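Local coordinates for protein putative oxidoreductase with NAD(P)-binding Rossmann-fold domain (Clostridium difficile, PDB 3UUW) that is probably an NAD(P)-dependent oxidoreductase of the Gfo/Idh/MocA family, its physiological substrate not established, at residues D166-I169 against H170-T174. Residues are numbered along the deposited sequence; the frame is centred on the assembly and turned at random.
Sequences DDYI and HVIDT
Tyr-168 O takes the amide of Ile-172 (N to O 3.1 Å) almost straight on, with an N-H...O angle of 170°, and also receives a weak, bent bond from Val-171 N. One residue on, Asp-173 N gives Ile-169 O an i to i+4 bond of 2.8 Å. The preceding turn is less regular: His-170 N reaches back only three residues to Asp-167 O, at 3.0 Å and from above the carbonyl plane. His-170 O in turn accepts twice, from Thr-174 N and from Thr-174 OG1 (2.8 Å).

On the apolar side, Ile-172 lies over one face of the Tyr-168 ring, its CG1 4.1 Å from the ring centroid in a CH-pi contact, while its CD1 sits 3.7 Å from Tyr-168 CE2. The tyrosine's first torsion (chi1 -168°) sets CG beside the carbonyl carbon, leaning the ring forward toward Val-171 and Ile-172. Its hydroxyl bonds to Thr-214 and His-203. Asp-167 OD1 meets the His-170 ring edge in plane, 4.0 Å from CD2, but its carboxylate is paired with Lys-149 and Arg-218; Asp-173 pairs with Arg-127.

Asp-166 is salt-bridged to Lys-97, which His-170 also touches, a grouping consistent with the family's active-site Lys/Asp/His cluster. Helix 160-179 thus packs Val-171 on strands 142-150 and 211-217 of the C-terminal domain's sheet and Ile-169 on helix 295-305.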
ATOM      1  N   ASP A 166      28.109  15.795  -1.400  1.00 26.13           N
ATOM      2  CA  ASP A 166      28.103  14.485  -2.054  1.00 27.54           C
ATOM      3  C   ASP A 166      26.709  13.894  -2.223  1.00 27.08           C
ATOM      4  O   ASP A 166      26.434  13.239  -3.228  1.00 27.93           O
ATOM      5  CB  ASP A 166      28.947  13.510  -1.227  1.00 30.54           C
ATOM      6  CG  ASP A 166      29.189  12.191  -1.933  1.00 35.73           C
ATOM      7  OD1 ASP A 166      29.602  12.204  -3.117  1.00 39.49           O
ATOM      8  OD2 ASP A 166      28.997  11.136  -1.285  1.00 41.46           O
ATOM      9  N   ASP A 167      25.835  14.111  -1.240  1.00 25.69           N
ATOM     10  CA  ASP A 167      24.523  13.477  -1.259  1.00 25.25           C
ATOM     11  C   ASP A 167      23.344  14.430  -1.111  1.00 21.69           C
ATOM     12  O   ASP A 167      22.394  14.346  -1.882  1.00 22.55           O
ATOM     13  CB  ASP A 167      24.450  12.390  -0.206  1.00 25.74           C
ATOM     14  CG  ASP A 167      23.357  11.361  -0.500  1.00 30.53           C
ATOM     15  OD1 ASP A 167      22.692  11.448  -1.562  1.00 38.67           O
ATOM     16  OD2 ASP A 167      23.157  10.459   0.338  1.00 38.67           O
ATOM     17  N   TYR A 168      23.390  15.349  -0.151  1.00 19.67           N
ATOM     18  CA  TYR A 168      22.292  16.305  -0.002  1.00 16.64           C
ATOM     19  C   TYR A 168      22.145  17.161  -1.259  1.00 17.65           C
ATOM     20  O   TYR A 168      21.066  17.688  -1.531  1.00 18.12           O
ATOM     21  CB  TYR A 168      22.514  17.204   1.191  1.00 17.66           C
ATOM     22  CG  TYR A 168      21.340  18.051   1.635  1.00 15.16           C
ATOM     23  CD1 TYR A 168      20.083  17.490   1.891  1.00 17.13           C
ATOM     24  CD2 TYR A 168      21.511  19.386   1.902  1.00 15.64           C
ATOM     25  CE1 TYR A 168      19.010  18.281   2.354  1.00 15.57           C
ATOM     26  CE2 TYR A 168      20.436  20.197   2.358  1.00 15.22           C
ATOM     27  CZ  TYR A 168      19.203  19.630   2.601  1.00 16.28           C
ATOM     28  OH  TYR A 168      18.176  20.432   3.080  1.00 16.74           O
ATOM     29  N   ILE A 169      23.220  17.258  -2.033  1.00 18.22           N
ATOM     30  CA  ILE A 169      23.211  18.032  -3.271  1.00 18.01           C
ATOM     31  C   ILE A 169      22.126  17.517  -4.214  1.00 17.55           C
ATOM     32  O   ILE A 169      21.546  18.299  -4.977  1.00 17.53           O
ATOM     33  CB  ILE A 169      24.608  18.032  -3.963  1.00 18.66           C
ATOM     34  CG1 ILE A 169      24.693  19.121  -5.042  1.00 18.37           C
ATOM     35  CG2 ILE A 169      24.929  16.648  -4.554  1.00 22.06           C
ATOM     36  CD1 ILE A 169      26.112  19.304  -5.569  1.00 20.09           C
ATOM     37  N   HIS A 170      21.857  16.214  -4.185  1.00 17.99           N
ATOM     38  CA  HIS A 170      20.789  15.662  -5.021  1.00 18.36           C
ATOM     39  C   HIS A 170      19.418  16.199  -4.644  1.00 17.66           C
ATOM     40  O   HIS A 170      18.598  16.471  -5.523  1.00 17.97           O
ATOM     41  CB  HIS A 170      20.740  14.139  -4.961  1.00 18.98           C
ATOM     42  CG  HIS A 170      21.822  13.469  -5.736  1.00 21.51           C
ATOM     43  ND1 HIS A 170      21.970  13.618  -7.099  1.00 26.09           N
ATOM     44  CD2 HIS A 170      22.785  12.602  -5.342  1.00 26.64           C
ATOM     45  CE1 HIS A 170      22.995  12.890  -7.508  1.00 30.79           C
ATOM     46  NE2 HIS A 170      23.501  12.256  -6.461  1.00 28.31           N
ATOM     47  N   VAL A 171      19.185  16.347  -3.348  1.00 16.26           N
ATOM     48  CA  VAL A 171      17.927  16.883  -2.835  1.00 16.14           C
ATOM     49  C   VAL A 171      17.765  18.357  -3.248  1.00 15.40           C
ATOM     50  O   VAL A 171      16.716  18.773  -3.792  1.00 15.94           O
ATOM     51  CB  VAL A 171      17.842  16.682  -1.296  1.00 16.94           C
ATOM     52  CG1 VAL A 171      16.568  17.316  -0.737  1.00 17.85           C
ATOM     53  CG2 VAL A 171      17.880  15.192  -0.944  1.00 17.72           C
ATOM     54  N   ILE A 172      18.807  19.146  -3.006  1.00 15.27           N
ATOM     55  CA  ILE A 172      18.818  20.582  -3.345  1.00 15.89           C
ATOM     56  C   ILE A 172      18.704  20.770  -4.850  1.00 15.39           C
ATOM     57  O   ILE A 172      17.914  21.581  -5.307  1.00 14.98           O
ATOM     58  CB  ILE A 172      20.062  21.273  -2.794  1.00 16.45           C
ATOM     59  CG1 ILE A 172      20.063  21.213  -1.265  1.00 16.91           C
ATOM     60  CG2 ILE A 172      20.174  22.754  -3.271  1.00 17.41           C
ATOM     61  CD1 ILE A 172      18.774  21.747  -0.592  1.00 16.54           C
ATOM     62  N   ASP A 173      19.472  20.022  -5.636  1.00 15.89           N
ATOM     63  CA  ASP A 173      19.366  20.201  -7.081  1.00 15.48           C
ATOM     64  C   ASP A 173      17.962  19.873  -7.602  1.00 15.35           C
ATOM     65  O   ASP A 173      17.426  20.578  -8.457  1.00 15.72           O
ATOM     66  CB  ASP A 173      20.369  19.348  -7.851  1.00 15.43           C
ATOM     67  CG  ASP A 173      20.375  19.694  -9.330  1.00 18.26           C
ATOM     68  OD1 ASP A 173      20.932  20.765  -9.679  1.00 19.36           O
ATOM     69  OD2 ASP A 173      19.792  18.924 -10.125  1.00 18.46           O
ATOM     70  N   THR A 174      17.378  18.792  -7.106  1.00 15.57           N
ATOM     71  CA  THR A 174      16.027  18.416  -7.544  1.00 15.21           C
ATOM     72  C   THR A 174      15.027  19.519  -7.162  1.00 15.45           C
ATOM     73  O   THR A 174      14.146  19.883  -7.950  1.00 15.87           O
ATOM     74  CB  THR A 174      15.632  17.063  -6.984  1.00 16.10           C
ATOM     75  OG1 THR A 174      16.600  16.084  -7.375  1.00 15.51           O
ATOM     76  CG2 THR A 174      14.238  16.663  -7.470  1.00 16.09           C
TER